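Local coordinates for protein aldose 1-epimerase (Escherichia coli, PDB 3NRE) that is a putative aldose 1-epimerase, probably interconverting the alpha and beta anomers of a sugar, as its family relatives do, at residues A[117-122]-A[130-135]; A[50-55]-A[113-118]; A[144-149]-A[280-285]. One frame throughout, in Å; residues are numbered along the deposited sequence.

Contact 1: residues A[117-122]-A[130-135]; sequences VSQAFH and VTLSVT
V117 to F121 pair antiparallel with V130 to V134 as the two arms of a beta hairpin, their strand axes 166° apart. Four backbone bonds join them: S118 N to S133 O (2.9 Å) and its return from S133 N to S118 O, then the same exchange between A120 and T131. On the buried face, Q119 keeps its CG anti to the backbone N (chi1 -163°) and runs out extended beside L132, pointing the same way. Its CG lies 3.8 Å from L132 CD2, while its OE1 comes 3.5 Å from V130 CG1. V117 leans obliquely against the same leucine branch, with V117 CG2 3.7 Å from L132 CD2. At the other end F121 and V130 stand side by side: V130 CG1 sits over one face of the phenyl ring and V130 CG2 is 3.8 Å from F121 CD2. The partly exposed face carries S118, A120, T131 and S133. There a water lies 2.7 Å from S118 OG, is also hydrogen-bonded to S133 OG, and donates to T131 O, tying the arms together outside the backbone pairing. Second-shell bonds fix the glutamine amide, whose OE1 accepts from W148 NE1 while NE2 donates to G21 O. A leucine in place of Q119 would probably leave the W148 indole N-H and the G21 carbonyl without their mates inside the protein. S133 OG is also bonded to T281 OG1. Beyond the hairpin, strand 101-109 continues the sheet beside 117-122 and strand 279-290 does so beside 130-135, while the apolar face formed by V130, L132 and V134 packs on strand 142-153.

Contact 2: residues A[50-55]-A[113-118]; sequences PLVPFA and YHYRVS
P53 packs against the rings of both Y113 and Y115, and no hydrogen bond crosses between 50-55 and 113-118. The CH-pi part of the contact comes from the pyrrolidine: P53 CG lies over one face of the Y113 ring, 4.0 Å from its centroid and 24° off the normal. P53 CB stands over a face of the Y115 ring, and P53 CD is 3.7 Å from Y115 CE2, the proline crossing that tyrosine at about a right angle. The peptide bond before P53 is cis, a kink that goes with the turn of the chain out of strand 48-51. Between aromatic groups, Y113 CE1 lies 3.7 Å from F54 CE2, near the plane of the F54 ring, and the planes are inclined at 53°, an oblique pair. The valines add aliphatic packing. V52 and V117 reach toward each other tip to tip, CG1 of V52 lying 4.1 Å from CG1 of V117; V52 CG2 is 4.2 Å from Y115 CE1, and V117 CG1 also lies in the plane of the Y115 ring at its edge. Polar bonds anchor both tyrosines from outside: Y113 OH is hydrogen-bonded to P143 O and H263 NE2, and Y115 OH to D86 OD2. These bonds hold the phenol ends while the ring bodies meet the proline. F144 of strand 142-153 adds another ring, edge-to-face with Y113. A loop packed through proline and aromatic side chains against the inner face of a large antiparallel sheet is consistent with the beta-supersandwich fold of the galactose mutarotase clan.

Contact 3: residues A[144-149]-A[280-285]; sequences FGTGWH and TTSEMS
T146 and S282 meet through their hydroxyls, OG1 of the threonine 2.6 Å from OG of the serine, in a hydrogen bond that either could donate. Each oxygen sits between its own backbone N and carbonyl carbon (chi1 49° for T146 and 59° for S282), which sets the two oxygens against each other between the segments. Next to this short bond is the apolar packing of the contact. M284, deposited as selenomethionine, crosses W148 obliquely and puts its CB over one face of the indole, 3.9 Å from the centroid of the six-membered ring. Its side chain runs extended and then bends at chi3 (70°), bringing M284 CE to 3.8 Å from W148 CG. The selenium makes an oblique Met-aromatic contact, with M284 SE 4.9 Å from the centroid of the five-membered ring. At the far edge of the indole, near its plane, W148 CH2 approaches S282 O at 3.6 Å. The indole N-H has Q119 as its partner. Looser is the water beside the hydroxyl pair, between the segments, which bridges T146 O and S282 OG by weak bonds only, 3.4 Å separating it from each of these two oxygens. On the outer face of strand 279-290, T281 and E283 set out away from 144-149, T281 exposed and E283 partly so. The T146 and S282 hydroxyls thus share one short bond, with the weak water as a second neighbour of S282 OG, and one face of the indole is taken by M284; a single hydroxyl-hydroxyl bond and indole-face packing link 142-153 to 279-290, strands of different sheets.

Overall arrangement
Contact 1 is pairing within one sheet, whereas contact 2 packs the loop after strand 48-51 on the sheet of 114-123, and contact 3 joins two sheets. All three are largely buried, but contact 1 also has a water-edged outer face; in contact 3 a weakly held water sits between the segments. Contacts 1 and 2 share V117 and S118, and V134 meets V52 between them. Probable backbone bonds link contact 3 to contact 1 (M284 N to V130 O, S282 N to L132 O) and to contact 2 (L51 N to G147 O, G145 N to P53 O). Chemistry follows place: backbone bonds between an apolar and a water-linked hydroxyl face in contact 1, proline-aromatic in contact 2, hydroxyl and indole in contact 3.

Contact 1: residues A[117-122]-A[130-135]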
ATOM      1  N   VAL A 117     -10.421   3.293  11.896  1.00 26.15           N
ATOM      2  CA  VAL A 117      -9.324   2.388  11.577  1.00 27.47           C
ATOM      3  C   VAL A 117      -8.202   2.600  12.567  1.00 25.39           C
ATOM      4  O   VAL A 117      -7.951   3.737  12.922  1.00 26.82           O
ATOM      5  CB  VAL A 117      -8.869   2.536  10.124  1.00 24.35           C
ATOM      6  CG1 VAL A 117      -8.566   4.039   9.749  1.00 22.33           C
ATOM      7  CG2 VAL A 117      -7.654   1.649   9.797  1.00 25.16           C
ATOM      8  N   SER A 118      -7.543   1.505  12.963  1.00 23.17           N
ATOM      9  CA  SER A 118      -6.331   1.528  13.720  1.00 23.54           C
ATOM     10  C   SER A 118      -5.180   1.008  12.863  1.00 27.33           C
ATOM     11  O   SER A 118      -5.328   0.117  12.033  1.00 27.51           O
ATOM     12  CB  SER A 118      -6.478   0.742  15.043  1.00 30.35           C
ATOM     13  OG  SER A 118      -6.624  -0.628  14.771  1.00 31.56           O
ATOM     14  N   GLN A 119      -3.999   1.601  13.062  1.00 22.14           N
ATOM     15  CA  GLN A 119      -2.784   1.126  12.431  1.00 24.10           C
ATOM     16  C   GLN A 119      -1.737   0.964  13.530  1.00 24.34           C
ATOM     17  O   GLN A 119      -1.368   1.974  14.144  1.00 24.64           O
ATOM     18  CB  GLN A 119      -2.285   2.103  11.370  1.00 21.72           C
ATOM     19  CG  GLN A 119      -1.285   1.453  10.435  1.00 22.25           C
ATOM     20  CD  GLN A 119      -0.808   2.351   9.324  1.00 21.78           C
ATOM     21  OE1 GLN A 119      -0.147   1.880   8.393  1.00 22.26           O
ATOM     22  NE2 GLN A 119      -1.080   3.644   9.432  1.00 23.90           N
ATOM     23  N   ALA A 120      -1.288  -0.285  13.743  1.00 25.13           N
ATOM     24  CA  ALA A 120      -0.256  -0.657  14.709  1.00 26.74           C
ATOM     25  C   ALA A 120       1.054  -1.008  14.021  1.00 29.41           C
ATOM     26  O   ALA A 120       1.096  -1.693  13.003  1.00 28.37           O
ATOM     27  CB  ALA A 120      -0.715  -1.845  15.564  1.00 29.15           C
ATOM     28  N   PHE A 121       2.145  -0.534  14.612  1.00 25.46           N
ATOM     29  CA  PHE A 121       3.492  -0.766  14.109  1.00 26.90           C
ATOM     30  C   PHE A 121       4.278  -1.454  15.222  1.00 27.90           C
ATOM     31  O   PHE A 121       4.189  -1.027  16.361  1.00 27.54           O
ATOM     32  CB  PHE A 121       4.160   0.591  13.809  1.00 26.87           C
ATOM     33  CG  PHE A 121       3.447   1.426  12.767  1.00 22.21           C
ATOM     34  CD1 PHE A 121       2.385   2.232  13.113  1.00 20.53           C
ATOM     35  CD2 PHE A 121       3.884   1.428  11.448  1.00 24.33           C
ATOM     36  CE1 PHE A 121       1.715   3.000  12.160  1.00 22.26           C
ATOM     37  CE2 PHE A 121       3.246   2.198  10.494  1.00 22.74           C
ATOM     38  CZ  PHE A 121       2.182   3.006  10.866  1.00 19.22           C
ATOM     39  N   HIS A 122       5.097  -2.440  14.871  1.00 28.01           N
ATOM     40  CA  HIS A 122       5.967  -3.118  15.823  1.00 29.06           C
ATOM     41  C   HIS A 122       7.328  -3.434  15.216  1.00 30.82           C
ATOM     42  O   HIS A 122       7.410  -3.857  14.065  1.00 30.81           O
ATOM     43  CB  HIS A 122       5.265  -4.368  16.301  1.00 33.09           C
ATOM     44  CG  HIS A 122       5.956  -5.066  17.423  1.00 37.95           C
ATOM     45  ND1 HIS A 122       6.470  -6.339  17.300  1.00 50.84           N
ATOM     46  CD2 HIS A 122       6.229  -4.670  18.693  1.00 41.61           C
ATOM     47  CE1 HIS A 122       7.025  -6.701  18.447  1.00 46.16           C
ATOM     48  NE2 HIS A 122       6.885  -5.707  19.308  1.00 48.53           N
ATOM     49  N   VAL A 130       3.188  -4.263  10.575  1.00 24.69           N
ATOM     50  CA  VAL A 130       2.194  -3.204  10.507  1.00 24.31           C
ATOM     51  C   VAL A 130       0.836  -3.883  10.324  1.00 26.92           C
ATOM     52  O   VAL A 130       0.722  -4.783   9.508  1.00 28.42           O
ATOM     53  CB  VAL A 130       2.422  -2.245   9.316  1.00 23.83           C
ATOM     54  CG1 VAL A 130       1.408  -1.116   9.407  1.00 27.08           C
ATOM     55  CG2 VAL A 130       3.893  -1.678   9.268  1.00 26.20           C
ATOM     56  N   THR A 131      -0.141  -3.479  11.129  1.00 23.91           N
ATOM     57  CA  THR A 131      -1.459  -4.079  11.177  0.60 29.05           C
ATOM     58  C   THR A 131      -2.540  -2.983  10.987  1.00 29.24           C
ATOM     59  O   THR A 131      -2.555  -1.980  11.728  1.00 29.33           O
ATOM     60  CB  THR A 131      -1.586  -4.794  12.559  0.60 32.11           C
ATOM     61  OG1 THR A 131      -0.522  -5.756  12.700  0.60 26.69           O
ATOM     62  CG2 THR A 131      -2.960  -5.482  12.781  0.60 36.39           C
ATOM     63  N   LEU A 132      -3.431  -3.163  10.010  1.00 26.41           N
ATOM     64  CA  LEU A 132      -4.586  -2.296   9.820  1.00 27.02           C
ATOM     65  C   LEU A 132      -5.855  -3.075  10.188  1.00 29.84           C
ATOM     66  O   LEU A 132      -6.018  -4.206   9.724  1.00 31.47           O
ATOM     67  CB  LEU A 132      -4.690  -1.870   8.361  1.00 23.22           C
ATOM     68  CG  LEU A 132      -3.873  -0.675   7.848  1.00 25.64           C
ATOM     69  CD1 LEU A 132      -3.932  -0.735   6.342  1.00 25.85           C
ATOM     70  CD2 LEU A 132      -4.402   0.677   8.440  1.00 24.27           C
ATOM     71  N   SER A 133      -6.711  -2.475  11.024  1.00 28.04           N
ATOM     72  CA  SER A 133      -7.992  -3.023  11.429  1.00 32.06           C
ATOM     73  C   SER A 133      -9.041  -1.941  11.250  1.00 31.55           C
ATOM     74  O   SER A 133      -8.906  -0.851  11.826  1.00 31.05           O
ATOM     75  CB  SER A 133      -7.988  -3.478  12.895  1.00 36.74           C
ATOM     76  OG  SER A 133      -6.876  -4.317  13.157  1.00 45.79           O
ATOM     77  N   VAL A 134     -10.085  -2.245  10.460  1.00 29.73           N
ATOM     78  CA  VAL A 134     -11.068  -1.251  10.069  1.00 29.01           C
ATOM     79  C   VAL A 134     -12.437  -1.743  10.441  1.00 34.09           C
ATOM     80  O   VAL A 134     -12.733  -2.916  10.231  1.00 34.93           O
ATOM     81  CB  VAL A 134     -10.974  -0.917   8.546  1.00 28.58           C
ATOM     82  CG1 VAL A 134     -11.108  -2.151   7.657  1.00 30.15           C
ATOM     83  CG2 VAL A 134     -12.015   0.131   8.122  1.00 30.29           C
ATOM     84  N   THR A 135     -13.220  -0.856  11.053  1.00 28.47           N
ATOM     85  CA  THR A 135     -14.570  -1.172  11.515  1.00 31.71           C
ATOM     86  C   THR A 135     -15.573  -0.297  10.782  1.00 31.57           C
ATOM     87  O   THR A 135     -15.446   0.926  10.787  1.00 32.32           O
ATOM     88  CB  THR A 135     -14.705  -0.863  13.024  1.00 37.64           C
ATOM     89  OG1 THR A 135     -13.694  -1.577  13.756  1.00 37.61           O
ATOM     90  CG2 THR A 135     -16.104  -1.232  13.557  1.00 40.43           C
TER
HETATM   91  O   HOH W   1      -4.545  -2.243  14.043  1.00 31.18           O
HETATM   92  O   HOH W   2       1.722  -4.720  13.852  1.00 29.90           O

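Contact 2: residues A[50-55]-A[113-118]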
ATOM      1  N   PRO A  50      -1.023   3.982   4.166  1.00 16.90           N
ATOM      2  CA  PRO A  50      -2.028   2.935   4.293  1.00 19.07           C
ATOM      3  C   PRO A  50      -3.132   3.165   3.305  1.00 18.03           C
ATOM      4  O   PRO A  50      -3.375   4.312   2.861  1.00 17.83           O
ATOM      5  CB  PRO A  50      -2.558   3.126   5.710  1.00 19.29           C
ATOM      6  CG  PRO A  50      -2.426   4.616   5.944  1.00 18.78           C
ATOM      7  CD  PRO A  50      -1.130   4.985   5.246  1.00 17.74           C
ATOM      8  N   LEU A  51      -3.762   2.061   2.906  1.00 18.45           N
ATOM      9  CA  LEU A  51      -4.895   2.105   1.991  1.00 18.17           C
ATOM     10  C   LEU A  51      -6.140   1.608   2.744  1.00 20.34           C
ATOM     11  O   LEU A  51      -6.214   0.425   3.108  1.00 22.86           O
ATOM     12  CB  LEU A  51      -4.581   1.185   0.770  1.00 19.54           C
ATOM     13  CG  LEU A  51      -3.201   1.430   0.098  1.00 19.35           C
ATOM     14  CD1 LEU A  51      -2.926   0.399  -1.007  1.00 18.94           C
ATOM     15  CD2 LEU A  51      -3.064   2.849  -0.435  1.00 19.26           C
ATOM     16  N   VAL A  52      -7.069   2.519   3.022  1.00 19.27           N
ATOM     17  CA  VAL A  52      -8.315   2.195   3.744  1.00 19.99           C
ATOM     18  C   VAL A  52      -9.334   3.278   3.408  1.00 19.11           C
ATOM     19  O   VAL A  52      -9.015   4.471   3.434  1.00 22.23           O
ATOM     20  CB  VAL A  52      -8.031   2.126   5.275  1.00 22.37           C
ATOM     21  CG1 VAL A  52      -7.477   3.503   5.837  1.00 21.47           C
ATOM     22  CG2 VAL A  52      -9.278   1.756   6.008  1.00 26.57           C
ATOM     23  N   PRO A  53     -10.585   2.906   3.054  1.00 20.60           N
ATOM     24  CA  PRO A  53     -11.222   1.600   3.214  1.00 23.02           C
ATOM     25  C   PRO A  53     -11.189   0.705   1.972  1.00 24.25           C
ATOM     26  O   PRO A  53     -11.894  -0.305   1.909  1.00 26.06           O
ATOM     27  CB  PRO A  53     -12.661   1.999   3.541  1.00 23.85           C
ATOM     28  CG  PRO A  53     -12.886   3.201   2.676  1.00 22.95           C
ATOM     29  CD  PRO A  53     -11.574   3.960   2.825  1.00 21.19           C
ATOM     30  N   PHE A  54     -10.378   1.060   0.990  1.00 22.38           N
ATOM     31  CA  PHE A  54      -9.991   0.148  -0.101  1.00 21.68           C
ATOM     32  C   PHE A  54      -8.821   0.740  -0.817  1.00 21.55           C
ATOM     33  O   PHE A  54      -8.406   1.873  -0.521  1.00 20.77           O
ATOM     34  CB  PHE A  54     -11.145  -0.143  -1.074  1.00 23.14           C
ATOM     35  CG  PHE A  54     -11.732   1.069  -1.701  1.00 22.72           C
ATOM     36  CD1 PHE A  54     -11.240   1.557  -2.879  1.00 22.17           C
ATOM     37  CD2 PHE A  54     -12.856   1.663  -1.167  1.00 24.78           C
ATOM     38  CE1 PHE A  54     -11.820   2.661  -3.480  1.00 27.86           C
ATOM     39  CE2 PHE A  54     -13.441   2.770  -1.762  1.00 24.92           C
ATOM     40  CZ  PHE A  54     -12.916   3.276  -2.922  1.00 22.05           C
ATOM     41  N   ALA A  55      -8.216  -0.032  -1.701  1.00 20.70           N
ATOM     42  CA  ALA A  55      -7.033   0.426  -2.412  1.00 19.60           C
ATOM     43  C   ALA A  55      -7.379   0.799  -3.848  1.00 20.31           C
ATOM     44  O   ALA A  55      -8.322   0.239  -4.455  1.00 21.37           O
ATOM     45  CB  ALA A  55      -5.987  -0.666  -2.441  1.00 22.01           C
ATOM     46  N   TYR A 113     -18.174   5.897   2.725  1.00 28.44           N
ATOM     47  CA  TYR A 113     -17.796   5.015   3.825  1.00 27.55           C
ATOM     48  C   TYR A 113     -17.542   5.803   5.122  1.00 27.10           C
ATOM     49  O   TYR A 113     -16.762   6.777   5.141  1.00 27.37           O
ATOM     50  CB  TYR A 113     -16.519   4.272   3.487  1.00 27.32           C
ATOM     51  CG  TYR A 113     -16.593   3.198   2.426  1.00 29.07           C
ATOM     52  CD1 TYR A 113     -16.679   3.514   1.077  1.00 25.98           C
ATOM     53  CD2 TYR A 113     -16.492   1.867   2.764  1.00 26.34           C
ATOM     54  CE1 TYR A 113     -16.679   2.502   0.109  1.00 26.56           C
ATOM     55  CE2 TYR A 113     -16.499   0.882   1.835  1.00 27.88           C
ATOM     56  CZ  TYR A 113     -16.588   1.205   0.483  1.00 26.36           C
ATOM     57  OH  TYR A 113     -16.610   0.173  -0.423  1.00 28.61           O
ATOM     58  N   HIS A 114     -18.196   5.380   6.210  1.00 27.57           N
ATOM     59  CA  HIS A 114     -17.901   5.880   7.548  1.00 29.10           C
ATOM     60  C   HIS A 114     -17.248   4.723   8.305  1.00 29.55           C
ATOM     61  O   HIS A 114     -17.742   3.587   8.266  1.00 32.40           O
ATOM     62  CB  HIS A 114     -19.178   6.322   8.290  1.00 31.37           C
ATOM     63  CG  HIS A 114     -19.822   7.542   7.714  1.00 34.68           C
ATOM     64  ND1 HIS A 114     -20.842   8.213   8.359  1.00 39.55           N
ATOM     65  CD2 HIS A 114     -19.592   8.219   6.564  1.00 38.19           C
ATOM     66  CE1 HIS A 114     -21.218   9.242   7.621  1.00 43.48           C
ATOM     67  NE2 HIS A 114     -20.473   9.271   6.529  1.00 38.39           N
ATOM     68  N   TYR A 115     -16.167   5.009   9.033  1.00 28.94           N
ATOM     69  CA  TYR A 115     -15.415   3.941   9.676  1.00 30.57           C
ATOM     70  C   TYR A 115     -14.399   4.506  10.660  1.00 28.93           C
ATOM     71  O   TYR A 115     -14.155   5.731  10.708  1.00 28.85           O
ATOM     72  CB  TYR A 115     -14.673   3.056   8.648  1.00 29.16           C
ATOM     73  CG  TYR A 115     -13.764   3.885   7.779  1.00 25.65           C
ATOM     74  CD1 TYR A 115     -12.465   4.182   8.199  1.00 26.28           C
ATOM     75  CD2 TYR A 115     -14.212   4.443   6.577  1.00 26.83           C
ATOM     76  CE1 TYR A 115     -11.639   4.964   7.431  1.00 25.86           C
ATOM     77  CE2 TYR A 115     -13.401   5.230   5.821  1.00 24.30           C
ATOM     78  CZ  TYR A 115     -12.115   5.479   6.242  1.00 24.59           C
ATOM     79  OH  TYR A 115     -11.260   6.298   5.543  1.00 23.04           O
ATOM     80  N   ARG A 116     -13.901   3.594  11.498  1.00 29.41           N
ATOM     81  CA  ARG A 116     -12.744   3.833  12.368  0.70 26.56           C
ATOM     82  C   ARG A 116     -11.660   2.834  11.963  1.00 29.48           C
ATOM     83  O   ARG A 116     -11.935   1.670  11.686  1.00 29.46           O
ATOM     84  CB  ARG A 116     -13.142   3.651  13.838  0.70 32.56           C
ATOM     85  CG  ARG A 116     -12.046   3.758  14.888  0.70 33.28           C
ATOM     86  CD  ARG A 116     -12.639   3.539  16.323  0.70 35.54           C
ATOM     87  NE  ARG A 116     -11.614   3.590  17.376  0.70 39.02           N
ATOM     88  CZ  ARG A 116     -11.379   4.621  18.199  0.70 42.32           C
ATOM     89  NH1 ARG A 116     -12.082   5.748  18.123  0.70 43.09           N
ATOM     90  NH2 ARG A 116     -10.437   4.518  19.140  0.70 40.64           N
ATOM     91  N   VAL A 117     -10.421   3.293  11.896  1.00 26.15           N
ATOM     92  CA  VAL A 117      -9.324   2.388  11.577  1.00 27.47           C
ATOM     93  C   VAL A 117      -8.202   2.600  12.567  1.00 25.39           C
ATOM     94  O   VAL A 117      -7.951   3.737  12.922  1.00 26.82           O
ATOM     95  CB  VAL A 117      -8.869   2.536  10.124  1.00 24.35           C
ATOM     96  CG1 VAL A 117      -8.566   4.039   9.749  1.00 22.33           C
ATOM     97  CG2 VAL A 117      -7.654   1.649   9.797  1.00 25.16           C
ATOM     98  N   SER A 118      -7.543   1.505  12.963  1.00 23.17           N
ATOM     99  CA  SER A 118      -6.331   1.528  13.720  1.00 23.54           C
ATOM    100  C   SER A 118      -5.180   1.008  12.863  1.00 27.33           C
ATOM    101  O   SER A 118      -5.328   0.117  12.033  1.00 27.51           O
ATOM    102  CB  SER A 118      -6.478   0.742  15.043  1.00 30.35           C
ATOM    103  OG  SER A 118      -6.624  -0.628  14.771  1.00 31.56           O
TER

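Contact 3: residues A[144-149]-A[280-285]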
ATOM      1  N   PHE A 144     -15.103  -3.800   1.931  1.00 25.87           N
ATOM      2  CA  PHE A 144     -13.892  -3.205   2.437  1.00 25.92           C
ATOM      3  C   PHE A 144     -12.639  -3.937   1.995  1.00 27.55           C
ATOM      4  O   PHE A 144     -12.607  -5.151   1.754  1.00 28.26           O
ATOM      5  CB  PHE A 144     -13.897  -3.154   3.974  1.00 29.36           C
ATOM      6  CG  PHE A 144     -14.767  -2.042   4.585  1.00 26.06           C
ATOM      7  CD1 PHE A 144     -16.133  -2.166   4.627  1.00 28.98           C
ATOM      8  CD2 PHE A 144     -14.203  -0.941   5.225  1.00 27.64           C
ATOM      9  CE1 PHE A 144     -16.916  -1.183   5.181  1.00 24.53           C
ATOM     10  CE2 PHE A 144     -15.015   0.056   5.815  1.00 26.48           C
ATOM     11  CZ  PHE A 144     -16.349  -0.095   5.822  1.00 29.61           C
ATOM     12  N   GLY A 145     -11.575  -3.172   1.953  1.00 24.73           N
ATOM     13  CA  GLY A 145     -10.253  -3.753   1.776  1.00 26.37           C
ATOM     14  C   GLY A 145      -9.200  -2.891   2.472  1.00 25.59           C
ATOM     15  O   GLY A 145      -9.472  -1.789   2.888  1.00 25.72           O
ATOM     16  N   THR A 146      -8.001  -3.440   2.542  1.00 26.65           N
ATOM     17  CA  THR A 146      -6.833  -2.781   3.141  1.00 24.67           C
ATOM     18  C   THR A 146      -5.585  -3.095   2.347  1.00 29.17           C
ATOM     19  O   THR A 146      -5.517  -4.058   1.530  1.00 26.39           O
ATOM     20  CB  THR A 146      -6.619  -3.263   4.607  1.00 31.22           C
ATOM     21  OG1 THR A 146      -6.668  -4.696   4.631  1.00 34.84           O
ATOM     22  CG2 THR A 146      -7.682  -2.717   5.495  1.00 29.97           C
ATOM     23  N   GLY A 147      -4.573  -2.266   2.592  1.00 21.81           N
ATOM     24  CA  GLY A 147      -3.315  -2.456   1.928  1.00 24.85           C
ATOM     25  C   GLY A 147      -2.384  -1.362   2.293  1.00 20.60           C
ATOM     26  O   GLY A 147      -2.692  -0.561   3.149  1.00 19.14           O
ATOM     27  N   TRP A 148      -1.229  -1.410   1.660  1.00 20.34           N
ATOM     28  CA  TRP A 148      -0.217  -0.395   1.847  1.00 18.42           C
ATOM     29  C   TRP A 148       0.473  -0.099   0.555  1.00 20.12           C
ATOM     30  O   TRP A 148       0.456  -0.890  -0.403  1.00 21.29           O
ATOM     31  CB  TRP A 148       0.843  -0.858   2.866  1.00 20.41           C
ATOM     32  CG  TRP A 148       0.399  -0.953   4.277  1.00 19.74           C
ATOM     33  CD1 TRP A 148       0.472   0.013   5.269  1.00 23.80           C
ATOM     34  CD2 TRP A 148      -0.199  -2.107   4.882  1.00 22.84           C
ATOM     35  NE1 TRP A 148      -0.068  -0.501   6.460  1.00 23.69           N
ATOM     36  CE2 TRP A 148      -0.474  -1.786   6.242  1.00 22.74           C
ATOM     37  CE3 TRP A 148      -0.561  -3.379   4.401  1.00 23.20           C
ATOM     38  CZ2 TRP A 148      -1.066  -2.700   7.115  1.00 30.34           C
ATOM     39  CZ3 TRP A 148      -1.169  -4.272   5.252  1.00 26.68           C
ATOM     40  CH2 TRP A 148      -1.396  -3.932   6.612  1.00 27.40           C
ATOM     41  N   HIS A 149       1.131   1.065   0.580  1.00 19.12           N
ATOM     42  CA  HIS A 149       1.810   1.613  -0.570  1.00 18.40           C
ATOM     43  C   HIS A 149       3.231   2.007  -0.216  1.00 19.55           C
ATOM     44  O   HIS A 149       3.540   3.198  -0.070  1.00 19.76           O
ATOM     45  CB  HIS A 149       0.962   2.766  -1.099  1.00 19.39           C
ATOM     46  CG  HIS A 149       1.362   3.281  -2.435  1.00 19.39           C
ATOM     47  ND1 HIS A 149       2.542   3.955  -2.642  1.00 20.85           N
ATOM     48  CD2 HIS A 149       0.691   3.337  -3.611  1.00 22.00           C
ATOM     49  CE1 HIS A 149       2.600   4.378  -3.898  1.00 22.64           C
ATOM     50  NE2 HIS A 149       1.477   4.033  -4.499  1.00 24.54           N
ATOM     51  N   THR A 280     -12.448  -5.919   9.870  1.00 35.94           N
ATOM     52  CA  THR A 280     -11.510  -6.844   9.251  1.00 39.05           C
ATOM     53  C   THR A 280     -10.088  -6.295   9.482  1.00 34.34           C
ATOM     54  O   THR A 280      -9.935  -5.095   9.675  1.00 35.60           O
ATOM     55  CB  THR A 280     -11.772  -7.075   7.765  1.00 41.07           C
ATOM     56  OG1 THR A 280     -10.943  -8.160   7.326  1.00 47.54           O
ATOM     57  CG2 THR A 280     -11.480  -5.825   6.925  1.00 37.41           C
ATOM     58  N   THR A 281      -9.103  -7.199   9.475  1.00 34.57           N
ATOM     59  CA  THR A 281      -7.721  -6.860   9.815  0.70 35.01           C
ATOM     60  C   THR A 281      -6.780  -7.498   8.805  1.00 36.40           C
ATOM     61  O   THR A 281      -7.035  -8.599   8.299  1.00 34.64           O
ATOM     62  CB  THR A 281      -7.366  -7.352  11.249  0.70 37.24           C
ATOM     63  OG1 THR A 281      -8.265  -6.769  12.204  0.70 43.17           O
ATOM     64  CG2 THR A 281      -5.927  -6.982  11.611  0.70 32.20           C
ATOM     65  N   SER A 282      -5.709  -6.786   8.460  1.00 31.81           N
ATOM     66  CA  SER A 282      -4.642  -7.374   7.628  1.00 32.57           C
ATOM     67  C   SER A 282      -3.312  -6.963   8.230  1.00 31.53           C
ATOM     68  O   SER A 282      -3.257  -5.953   8.887  1.00 27.64           O
ATOM     69  CB  SER A 282      -4.711  -6.937   6.167  1.00 34.05           C
ATOM     70  OG  SER A 282      -4.613  -5.558   6.031  1.00 38.10           O
ATOM     71  N   GLU A 283      -2.255  -7.724   7.963  1.00 31.19           N
ATOM     72  CA  GLU A 283      -0.935  -7.424   8.474  1.00 29.32           C
ATOM     73  C   GLU A 283       0.076  -7.510   7.327  1.00 32.31           C
ATOM     74  O   GLU A 283      -0.043  -8.359   6.451  1.00 32.47           O
ATOM     75  CB  GLU A 283      -0.601  -8.447   9.571  1.00 30.70           C
ATOM     76  CG  GLU A 283       0.763  -8.329  10.189  1.00 37.15           C
ATOM     77  CD  GLU A 283       1.120  -9.556  11.015  1.00 49.27           C
ATOM     78  OE1 GLU A 283       0.475  -9.735  12.075  1.00 45.33           O
ATOM     79  OE2 GLU A 283       2.027 -10.325  10.587  1.00 46.87           O
HETATM   80  N   MSE A 284       1.078  -6.630   7.334  1.00 25.33           N
HETATM   81  CA  MSE A 284       2.203  -6.740   6.421  1.00 28.49           C
HETATM   82  C   MSE A 284       3.427  -6.793   7.307  1.00 29.74           C
HETATM   83  O   MSE A 284       3.533  -5.960   8.207  1.00 30.24           O
HETATM   84  CB  MSE A 284       2.259  -5.495   5.545  1.00 27.53           C
HETATM   85  CG  MSE A 284       3.547  -5.326   4.731  1.00 28.87           C
HETATM   86 SE   MSE A 284       3.662  -3.790   3.636  0.75 26.04          SE
HETATM   87  CE  MSE A 284       3.824  -2.381   4.935  1.00 26.58           C
ATOM     88  N   SER A 285       4.351  -7.717   7.046  1.00 28.51           N
ATOM     89  CA  SER A 285       5.623  -7.669   7.709  1.00 27.99           C
ATOM     90  C   SER A 285       6.749  -7.503   6.704  1.00 31.79           C
ATOM     91  O   SER A 285       6.673  -8.011   5.571  1.00 28.04           O
ATOM     92  CB  SER A 285       5.826  -8.879   8.602  1.00 36.03           C
ATOM     93  OG  SER A 285       6.046 -10.080   7.874  1.00 35.73           O
TER
HETATM   94  O   HOH W   3      -3.548  -6.472   2.919  1.00 39.23           O